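Local atomic coordinates of Alpha/beta hydrolase fold protein (PDB entry 4G9E), a protein that acts as an N-acyl homoserine lactonase of the alpha/beta-hydrolase fold, opening the lactone ring of bacterial quorum-sensing signals. Residues His31-Ser36 with Glu158-Ser163; Gly37-Pro42 with Phe99-Gly104; Asn234-Lys239 with Leu262-Arg267. All blocks are in the same frame, centred on the assembly; numbering follows the deposited sequence.

How the contacts relate
Contacts 1 and 2 touch each other and share the bound N-butanoyl-L-homoserine; their centres are about 11 Å apart. Along the chain contact 2 is nested inside contact 1: residues 31-36 run straight into 37-42, then comes 99-104, and 158-163 follows last. The loop after strand 24-30 meets helix 154-165, then runs on through 37-42 to helix 41-45 and packs on strand 97-101. The two contacts thus build adjoining walls of the ligand pocket. Contact 3 comes later in the chain. It packs the C-terminal helix 255-270 against the loop before the edge strand 241-243. Its centre lies about 18 Å from that of contact 2 and about 26 Å from that of contact 1, away from the ligand.

Contact 1 of 3, residues His31-Ser36 with Glu158-Ser163. With C4L (N-butanoyl-L-homoserine), chain C.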
loop_
_atom_site.group_PDB
_atom_site.type_symbol
_atom_site.label_atom_id
_atom_site.label_comp_id
_atom_site.label_asym_id
_atom_site.label_seq_id
_atom_site.Cartn_x
_atom_site.Cartn_y
_atom_site.Cartn_z
ATOM N N HIS A 31 1.447 3.134 -2.149
ATOM C CA HIS A 31 1.853 3.810 -0.922
ATOM C C HIS A 31 0.714 3.993 0.081
ATOM O O HIS A 31 -0.454 3.690 -0.188
ATOM C CB HIS A 31 2.490 5.157 -1.258
ATOM C CG HIS A 31 1.524 6.166 -1.807
ATOM N ND1 HIS A 31 0.631 6.858 -1.014
ATOM C CD2 HIS A 31 1.323 6.607 -3.073
ATOM C CE1 HIS A 31 -0.085 7.672 -1.772
ATOM N NE2 HIS A 31 0.316 7.543 -3.024
ATOM N N GLY A 32 1.084 4.501 1.252
ATOM C CA GLY A 32 0.162 4.665 2.357
ATOM C C GLY A 32 -0.459 6.041 2.486
ATOM O O GLY A 32 -0.264 6.928 1.654
ATOM N N ASN A 33 -1.226 6.197 3.554
ATOM C CA ASN A 33 -1.935 7.430 3.864
ATOM C C ASN A 33 -0.966 8.611 3.925
ATOM O O ASN A 33 -0.004 8.597 4.699
ATOM C CB ASN A 33 -2.620 7.233 5.213
ATOM C CG ASN A 33 -3.562 8.357 5.579
ATOM O OD1 ASN A 33 -3.361 9.521 5.222
ATOM N ND2 ASN A 33 -4.597 8.007 6.327
ATOM N N SER A 34 -1.218 9.618 3.091
ATOM C CA SER A 34 -0.442 10.860 3.088
ATOM C C SER A 34 0.993 10.679 2.616
ATOM O O SER A 34 1.843 11.535 2.861
ATOM C CB SER A 34 -0.486 11.556 4.461
ATOM O OG SER A 34 -1.833 11.823 4.846
ATOM N N SER A 35 1.255 9.571 1.926
ATOM C CA SER A 35 2.594 9.305 1.419
ATOM C C SER A 35 2.634 9.528 -0.091
ATOM O O SER A 35 1.841 10.294 -0.640
ATOM C CB SER A 35 3.045 7.891 1.796
ATOM O OG SER A 35 4.428 7.714 1.558
ATOM N N SER A 36 3.574 8.852 -0.744
ATOM C CA SER A 36 3.823 8.995 -2.171
ATOM C C SER A 36 4.579 7.758 -2.644
ATOM O O SER A 36 5.250 7.105 -1.846
ATOM C CB SER A 36 4.690 10.231 -2.417
ATOM O OG SER A 36 5.244 10.241 -3.721
ATOM N N GLU A 158 4.628 16.438 11.241
ATOM C CA GLU A 158 5.857 15.807 11.694
ATOM C C GLU A 158 5.587 14.504 12.440
ATOM O O GLU A 158 6.240 13.488 12.182
ATOM C CB GLU A 158 6.673 16.753 12.572
ATOM C CG GLU A 158 7.914 16.069 13.095
ATOM C CD GLU A 158 8.883 17.008 13.768
ATOM O OE1 GLU A 158 8.607 18.224 13.844
ATOM O OE2 GLU A 158 9.929 16.516 14.220
ATOM N N SER A 159 4.615 14.515 13.349
ATOM C CA SER A 159 4.321 13.314 14.120
ATOM C C SER A 159 3.857 12.182 13.215
ATOM O O SER A 159 4.303 11.044 13.363
ATOM C CB SER A 159 3.276 13.584 15.201
ATOM O OG SER A 159 3.293 12.555 16.177
ATOM N N TYR A 160 2.960 12.493 12.283
ATOM C CA TYR A 160 2.453 11.473 11.376
ATOM C C TYR A 160 3.554 10.951 10.460
ATOM O O TYR A 160 3.675 9.745 10.257
ATOM C CB TYR A 160 1.260 11.988 10.556
ATOM C CG TYR A 160 0.419 10.868 9.982
ATOM C CD1 TYR A 160 -0.281 10.011 10.819
ATOM C CD2 TYR A 160 0.336 10.654 8.610
ATOM C CE1 TYR A 160 -1.039 8.979 10.317
ATOM C CE2 TYR A 160 -0.434 9.616 8.093
ATOM C CZ TYR A 160 -1.114 8.785 8.957
ATOM O OH TYR A 160 -1.871 7.750 8.464
ATOM N N ALA A 161 4.349 11.857 9.900
ATOM C CA ALA A 161 5.440 11.461 9.014
ATOM C C ALA A 161 6.445 10.573 9.733
ATOM O O ALA A 161 6.895 9.552 9.198
ATOM C CB ALA A 161 6.134 12.685 8.445
ATOM N N ARG A 162 6.815 10.967 10.948
ATOM C CA ARG A 162 7.802 10.197 11.693
ATOM C C ARG A 162 7.276 8.813 12.067
ATOM O O ARG A 162 7.994 7.827 11.962
ATOM C CB ARG A 162 8.264 10.962 12.934
ATOM C CG ARG A 162 9.148 12.155 12.610
ATOM C CD ARG A 162 9.750 12.753 13.868
ATOM N NE ARG A 162 10.612 13.898 13.574
ATOM C CZ ARG A 162 11.879 13.810 13.188
ATOM N NH1 ARG A 162 12.451 12.623 13.053
ATOM N NH2 ARG A 162 12.580 14.912 12.939
ATOM N N SER A 163 6.021 8.737 12.498
ATOM C CA SER A 163 5.470 7.459 12.939
ATOM C C SER A 163 5.185 6.508 11.774
ATOM O O SER A 163 5.408 5.306 11.881
ATOM C CB SER A 163 4.213 7.667 13.784
ATOM O OG SER A 163 3.219 8.361 13.054
HETATM O O1 C4L C . 0.081 4.374 6.918
HETATM C C4 C4L C . -1.125 4.279 6.587
HETATM O O2 C4L C . -1.507 4.176 5.399
HETATM C C3 C4L C . -2.189 4.313 7.659
HETATM C C2 C4L C . -1.638 3.837 9.010
HETATM C C1 C4L C . -2.495 4.300 10.177
HETATM O O3 C4L C . -2.336 5.714 10.376
HETATM N N1 C4L C . -3.346 3.475 7.325
HETATM C C5 C4L C . -4.513 3.990 6.926
HETATM O O4 C4L C . -4.721 5.192 6.822
HETATM C C6 C4L C . -5.618 3.007 6.612
HETATM C C7 C4L C . -6.902 3.455 7.301
HETATM C C8 C4L C . -6.793 3.423 8.821
#
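Asn33 and Tyr160 meet beside N-butanoyl-L-homoserine (C4L), whose carboxylate oxygen O2 is gripped by two backbone N-H groups. One is Asn33 N, 2.8 Å from C4L O2 and almost straight at 175°; the other belongs to Leu103. Two such donors on one oxygen are consistent with an oxyanion hole, as in other alpha/beta hydrolases. The Asn33 side chain holds a second part of the ligand. With CG anti to the backbone N (chi1 -172°), the amide swings toward the ligand, and ND2 donates to C4L O4 at 2.9 Å. ND2 also bonds to Ala147 O, and Ser34 OG donates to Asn33 OD1 at 2.8 Å. With both ends of the amide engaged, its rotation is fixed. Arg185 in turn bonds to Ser34 OG.

Tyr160 presents the hydroxyl end and one edge of its ring to this loop. Its OH is 3.4 Å from Asn33 CB, and CE2 rests 4.1 Å from Ser34 CB. The ring and the Asn33 amide are turned 69° apart. The same OH shares a hydrogen bond of 2.8 Å with C4L O3, so Tyr160 holds the hydroxyl end of the ligand. A type II turn from Gly32 to Ser35 carries Asn33 at the pocket. Gly32 O accepts both Ser35 N and His31 ND1, the latter at 2.8 Å and in the imidazole plane.

The loop leaves strand 24-30 of the central sheet. Tyr160 reaches it from helix 154-165, part of the helical insertion between strands 120-124 and 211-216. Helices 171-179 and 182-194 of that insertion also pack on Ser34 and Asn33, respectively.

Contact 2 of 3, residues Gly37-Pro42 with Phe99-Gly104. With C4L (N-butanoyl-L-homoserine), chain C.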
loop_
_atom_site.group_PDB
_atom_site.type_symbol
_atom_site.label_atom_id
_atom_site.label_comp_id
_atom_site.label_asym_id
_atom_site.label_seq_id
_atom_site.Cartn_x
_atom_site.Cartn_y
_atom_site.Cartn_z
ATOM N N GLY A 37 4.477 7.431 -3.931
ATOM C CA GLY A 37 5.292 6.369 -4.502
ATOM C C GLY A 37 6.789 6.619 -4.365
ATOM O O GLY A 37 7.590 5.684 -4.436
ATOM N N ALA A 38 7.180 7.875 -4.172
ATOM C CA ALA A 38 8.588 8.221 -3.961
ATOM C C ALA A 38 9.169 7.521 -2.731
ATOM O O ALA A 38 10.382 7.327 -2.635
ATOM C CB ALA A 38 8.742 9.730 -3.842
ATOM N N ILE A 39 8.300 7.125 -1.801
ATOM C CA ILE A 39 8.726 6.454 -0.569
ATOM C C ILE A 39 9.389 5.109 -0.868
ATOM O O ILE A 39 10.137 4.575 -0.049
ATOM C CB ILE A 39 7.522 6.262 0.411
ATOM C CG1 ILE A 39 7.994 6.118 1.863
ATOM C CG2 ILE A 39 6.656 5.081 0.006
ATOM C CD1 ILE A 39 8.557 7.384 2.465
ATOM N N PHE A 40 9.120 4.567 -2.053
ATOM C CA PHE A 40 9.645 3.261 -2.445
ATOM C C PHE A 40 10.977 3.348 -3.187
ATOM O O PHE A 40 11.390 2.402 -3.859
ATOM C CB PHE A 40 8.612 2.506 -3.280
ATOM C CG PHE A 40 7.336 2.233 -2.538
ATOM C CD1 PHE A 40 7.360 1.607 -1.300
ATOM C CD2 PHE A 40 6.109 2.608 -3.067
ATOM C CE1 PHE A 40 6.192 1.347 -0.605
ATOM C CE2 PHE A 40 4.935 2.352 -2.377
ATOM C CZ PHE A 40 4.970 1.722 -1.148
ATOM N N ALA A 41 11.661 4.475 -3.043
ATOM C CA ALA A 41 13.007 4.631 -3.591
ATOM C C ALA A 41 13.915 3.405 -3.395
ATOM O O ALA A 41 14.628 3.021 -4.316
ATOM C CB ALA A 41 13.668 5.883 -3.019
ATOM N N PRO A 42 13.920 2.794 -2.192
ATOM C CA PRO A 42 14.848 1.660 -2.032
ATOM C C PRO A 42 14.568 0.511 -3.003
ATOM O O PRO A 42 15.497 -0.155 -3.456
ATOM C CB PRO A 42 14.605 1.206 -0.589
ATOM C CG PRO A 42 14.093 2.426 0.107
ATOM C CD PRO A 42 13.268 3.154 -0.923
ATOM N N PHE A 99 2.139 -4.948 -4.265
ATOM C CA PHE A 99 2.564 -4.707 -2.898
ATOM C C PHE A 99 1.821 -3.475 -2.398
ATOM O O PHE A 99 1.909 -2.413 -3.009
ATOM C CB PHE A 99 4.076 -4.455 -2.804
ATOM C CG PHE A 99 4.486 -3.930 -1.465
ATOM C CD1 PHE A 99 4.505 -4.771 -0.370
ATOM C CD2 PHE A 99 4.754 -2.578 -1.275
ATOM C CE1 PHE A 99 4.830 -4.290 0.887
ATOM C CE2 PHE A 99 5.083 -2.091 -0.019
ATOM C CZ PHE A 99 5.118 -2.947 1.060
ATOM N N GLY A 100 1.110 -3.610 -1.284
ATOM C CA GLY A 100 0.400 -2.478 -0.718
ATOM C C GLY A 100 0.885 -2.172 0.681
ATOM O O GLY A 100 0.890 -3.050 1.550
ATOM N N TRP A 101 1.274 -0.920 0.886
ATOM C CA TRP A 101 1.742 -0.444 2.177
ATOM C C TRP A 101 0.612 0.284 2.902
ATOM O O TRP A 101 0.222 1.386 2.507
ATOM C CB TRP A 101 2.932 0.499 1.993
ATOM C CG TRP A 101 3.402 1.104 3.273
ATOM C CD1 TRP A 101 3.479 0.488 4.491
ATOM C CD2 TRP A 101 3.837 2.451 3.469
ATOM N NE1 TRP A 101 3.933 1.385 5.437
ATOM C CE2 TRP A 101 4.168 2.591 4.831
ATOM C CE3 TRP A 101 4.002 3.542 2.618
ATOM C CZ2 TRP A 101 4.645 3.789 5.364
ATOM C CZ3 TRP A 101 4.471 4.732 3.148
ATOM C CH2 TRP A 101 4.780 4.848 4.507
ATOM N N SER A 102 0.104 -0.350 3.960
ATOM C CA SER A 102 -0.819 0.249 4.905
ATOM C C SER A 102 -2.127 0.600 4.195
ATOM O O SER A 102 -2.808 -0.313 3.756
ATOM C CB SER A 102 -0.155 1.408 5.645
ATOM O OG SER A 102 -0.885 1.683 6.828
ATOM N N LEU A 103 -2.503 1.872 4.061
ATOM C CA LEU A 103 -3.645 2.201 3.205
ATOM C C LEU A 103 -3.520 1.477 1.862
ATOM O O LEU A 103 -4.501 0.964 1.328
ATOM C CB LEU A 103 -3.725 3.709 2.997
ATOM C CG LEU A 103 -4.707 4.206 1.935
ATOM C CD1 LEU A 103 -6.146 3.826 2.280
ATOM C CD2 LEU A 103 -4.577 5.716 1.746
ATOM N N GLY A 104 -2.313 1.434 1.309
ATOM C CA GLY A 104 -2.089 0.744 0.049
ATOM C C GLY A 104 -2.409 -0.744 0.074
ATOM O O GLY A 104 -2.827 -1.314 -0.940
HETATM O O1 C4L C . 0.081 4.374 6.918
HETATM C C4 C4L C . -1.125 4.279 6.587
HETATM O O2 C4L C . -1.507 4.176 5.399
HETATM C C3 C4L C . -2.189 4.313 7.659
HETATM C C2 C4L C . -1.638 3.837 9.010
HETATM C C1 C4L C . -2.495 4.300 10.177
HETATM O O3 C4L C . -2.336 5.714 10.376
HETATM N N1 C4L C . -3.346 3.475 7.325
HETATM C C5 C4L C . -4.513 3.990 6.926
HETATM O O4 C4L C . -4.721 5.192 6.822
HETATM C C6 C4L C . -5.618 3.007 6.612
HETATM C C7 C4L C . -6.902 3.455 7.301
HETATM C C8 C4L C . -6.793 3.423 8.821
#
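The ring of Phe40 pushes its outer end into the notch between Phe99 and Trp101, two side chains that leave the same side of strand 97-101. Phe40 CG lies anti to the carbonyl carbon (chi1 -61°), which carries the ring to both of them. Phe40 CE1 lies 3.7 Å from Phe99 CE2, at the edge of the Phe99 ring. The two ring planes stand 80° apart. On the other wall of the notch, Phe40 CZ meets Trp101 CB at 3.9 Å. Ile39 fills the angle between Phe40 and the indole. Its methyl CG2 sits over the centre of the Phe40 ring, 3.6 Å above the plane, and also reaches Trp101 CZ3 at 3.8 Å. Ile39 CG1 lies beside it, 4.0 Å from the same Trp101 CZ3.

Past Trp101 the strand turns sharply into helix 103-111. The Gly100, Ser102, Gly104 pattern and the strained backbone of Ser102 match the nucleophile elbow of alpha/beta hydrolases. Ser102 is probably the nucleophile of a triad with His248 and Glu219. Its OG lies 2.6 Å from C4L C4, the carboxyl carbon of the bound N-butanoyl-L-homoserine. Trp101 is tied to the same region, since its NE1 donates to His248 O. Around the notch, Phe251 packs edge-to-face with Trp101, Phe258 does so with Phe99, and Met29 of strand 24-30 touches both Phe40 and Phe99.

Contact 3 of 3, residues Asn234-Lys239 with Leu262-Arg267; sequences NLWEGK and LARFIR
Trp236 is sandwiched between Phe265 on one face and the side chain of Glu237 on the other. Phe265 comes edge-to-face: its CD1 lies 3.5 Å from Trp236 CG, and the two planes are 71° apart. Phe265 CB sits over the six-membered ring as a CH-pi contact, 4.1 Å from its centroid. On the opposite face Glu237 CG lies over the middle of the indole, 3.7 Å above the plane. Arg264 CG stands at the indole edge, 3.9 Å from Trp236 CZ2. The indole N-H, NE1, is taken by Asp268, one turn further along the helix from Arg264.

This packing joins the C-terminal helix 255-270 of the alpha/beta-hydrolase fold to the loop that leads into the edge strand 241-243. Phe265 also touches Ala212 and Met122, on strands 211-216 and 120-124 of the central sheet.

Toward the exposed side, Glu237 and Arg264 form a salt bridge. Arg264 grips the carboxylate side-on with two nitrogens. NE donates to Glu237 OE2 at 2.7 Å, and NH1 to Glu237 OE1 at 3.0 Å. The carboxylate and guanidinium planes differ by only 8°, and both oxygens are met on their syn side, somewhat out of the carboxylate plane. A bend at chi3 of Arg264 (68°) turns the guanidinium toward the carboxylate, which Glu237 offers on an extended chain.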
loop_
_atom_site.group_PDB
_atom_site.type_symbol
_atom_site.label_atom_id
_atom_site.label_comp_id
_atom_site.label_asym_id
_atom_site.label_seq_id
_atom_site.Cartn_x
_atom_site.Cartn_y
_atom_site.Cartn_z
ATOM N N ASN A 234 -5.061 -18.240 0.983
ATOM C CA ASN A 234 -3.804 -18.777 0.480
ATOM C C ASN A 234 -2.655 -17.926 1.000
ATOM O O ASN A 234 -2.113 -17.080 0.285
ATOM C CB ASN A 234 -3.841 -18.770 -1.044
ATOM C CG ASN A 234 -2.610 -19.381 -1.668
ATOM O OD1 ASN A 234 -1.771 -19.976 -0.989
ATOM N ND2 ASN A 234 -2.494 -19.237 -2.984
ATOM N N LEU A 235 -2.311 -18.138 2.268
ATOM C CA LEU A 235 -1.290 -17.348 2.939
ATOM C C LEU A 235 0.098 -17.813 2.508
ATOM O O LEU A 235 0.476 -18.973 2.708
ATOM C CB LEU A 235 -1.434 -17.475 4.452
ATOM C CG LEU A 235 -0.466 -16.666 5.308
ATOM C CD1 LEU A 235 -0.565 -15.181 4.994
ATOM C CD2 LEU A 235 -0.730 -16.934 6.783
ATOM N N TRP A 236 0.856 -16.904 1.908
ATOM C CA TRP A 236 2.174 -17.235 1.377
ATOM C C TRP A 236 3.109 -17.721 2.475
ATOM O O TRP A 236 3.311 -17.039 3.485
ATOM C CB TRP A 236 2.749 -16.013 0.676
ATOM C CG TRP A 236 4.122 -16.197 0.118
ATOM C CD1 TRP A 236 4.490 -16.977 -0.943
ATOM C CD2 TRP A 236 5.316 -15.551 0.574
ATOM N NE1 TRP A 236 5.846 -16.861 -1.164
ATOM C CE2 TRP A 236 6.373 -15.989 -0.247
ATOM C CE3 TRP A 236 5.591 -14.647 1.603
ATOM C CZ2 TRP A 236 7.683 -15.546 -0.074
ATOM C CZ3 TRP A 236 6.887 -14.209 1.772
ATOM C CH2 TRP A 236 7.916 -14.661 0.937
ATOM N N GLU A 237 3.667 -18.909 2.259
ATOM C CA GLU A 237 4.561 -19.578 3.212
ATOM C C GLU A 237 3.877 -19.945 4.534
ATOM O O GLU A 237 4.531 -20.322 5.503
ATOM C CB GLU A 237 5.875 -18.806 3.407
ATOM C CG GLU A 237 6.713 -18.795 2.137
ATOM C CD GLU A 237 8.102 -18.207 2.309
ATOM O OE1 GLU A 237 8.367 -17.540 3.334
ATOM O OE2 GLU A 237 8.930 -18.416 1.395
ATOM N N GLY A 238 2.550 -19.854 4.550
ATOM C CA GLY A 238 1.749 -20.401 5.629
ATOM C C GLY A 238 1.797 -19.656 6.942
ATOM O O GLY A 238 1.329 -20.158 7.960
ATOM N N LYS A 239 2.400 -18.492 6.941
ATOM C CA LYS A 239 2.462 -17.686 8.151
ATOM C C LYS A 239 2.582 -16.203 7.820
ATOM O O LYS A 239 2.907 -15.857 6.719
ATOM C CB LYS A 239 3.615 -18.124 9.069
ATOM C CG LYS A 239 4.947 -17.782 8.486
ATOM C CD LYS A 239 6.063 -18.305 9.426
ATOM C CE LYS A 239 5.990 -17.608 10.802
ATOM N NZ LYS A 239 6.073 -18.416 12.103
ATOM N N LEU A 262 10.155 -9.727 -0.403
ATOM C CA LEU A 262 9.489 -9.251 -1.601
ATOM C C LEU A 262 10.014 -9.969 -2.840
ATOM O O LEU A 262 9.230 -10.397 -3.683
ATOM C CB LEU A 262 9.642 -7.737 -1.727
ATOM C CG LEU A 262 8.998 -7.109 -2.964
ATOM C CD1 LEU A 262 7.511 -7.442 -3.056
ATOM C CD2 LEU A 262 9.241 -5.605 -2.981
ATOM N N ALA A 263 11.334 -10.094 -2.955
ATOM C CA ALA A 263 11.916 -10.789 -4.097
ATOM C C ALA A 263 11.456 -12.243 -4.165
ATOM O O ALA A 263 11.149 -12.760 -5.245
ATOM C CB ALA A 263 13.439 -10.716 -4.053
ATOM N N ARG A 264 11.438 -12.917 -3.022
ATOM C CA ARG A 264 11.040 -14.316 -2.996
ATOM C C ARG A 264 9.572 -14.458 -3.390
ATOM O O ARG A 264 9.207 -15.356 -4.144
ATOM C CB ARG A 264 11.320 -14.953 -1.634
ATOM C CG ARG A 264 11.181 -16.464 -1.634
ATOM C CD ARG A 264 11.759 -17.072 -0.372
ATOM N NE ARG A 264 11.032 -16.760 0.860
ATOM C CZ ARG A 264 11.513 -16.021 1.858
ATOM N NH1 ARG A 264 10.793 -15.851 2.956
ATOM N NH2 ARG A 264 12.708 -15.454 1.767
ATOM N N PHE A 265 8.740 -13.552 -2.896
ATOM C CA PHE A 265 7.325 -13.560 -3.227
ATOM C C PHE A 265 7.112 -13.321 -4.723
ATOM O O PHE A 265 6.335 -14.035 -5.365
ATOM C CB PHE A 265 6.593 -12.501 -2.403
ATOM C CG PHE A 265 5.107 -12.525 -2.578
ATOM C CD1 PHE A 265 4.381 -13.663 -2.273
ATOM C CD2 PHE A 265 4.429 -11.398 -3.027
ATOM C CE1 PHE A 265 2.996 -13.685 -2.423
ATOM C CE2 PHE A 265 3.043 -11.414 -3.179
ATOM C CZ PHE A 265 2.332 -12.552 -2.863
ATOM N N ILE A 266 7.796 -12.336 -5.297
ATOM C CA ILE A 266 7.658 -12.082 -6.728
ATOM C C ILE A 266 8.096 -13.308 -7.531
ATOM O O ILE A 266 7.392 -13.748 -8.443
ATOM C CB ILE A 266 8.444 -10.844 -7.189
ATOM C CG1 ILE A 266 7.910 -9.576 -6.519
ATOM C CG2 ILE A 266 8.377 -10.710 -8.703
ATOM C CD1 ILE A 266 8.842 -8.385 -6.666
ATOM N N ARG A 267 9.247 -13.878 -7.184
ATOM C CA ARG A 267 9.727 -15.074 -7.870
ATOM C C ARG A 267 8.680 -16.185 -7.779
ATOM O O ARG A 267 8.356 -16.833 -8.778
ATOM C CB ARG A 267 11.070 -15.523 -7.270
ATOM C CG ARG A 267 11.797 -16.618 -8.040
ATOM C CD ARG A 267 11.290 -18.029 -7.768
ATOM N NE ARG A 267 11.139 -18.354 -6.356
ATOM C CZ ARG A 267 12.111 -18.798 -5.559
ATOM N NH1 ARG A 267 11.828 -19.064 -4.292
ATOM N NH2 ARG A 267 13.355 -18.988 -6.014
#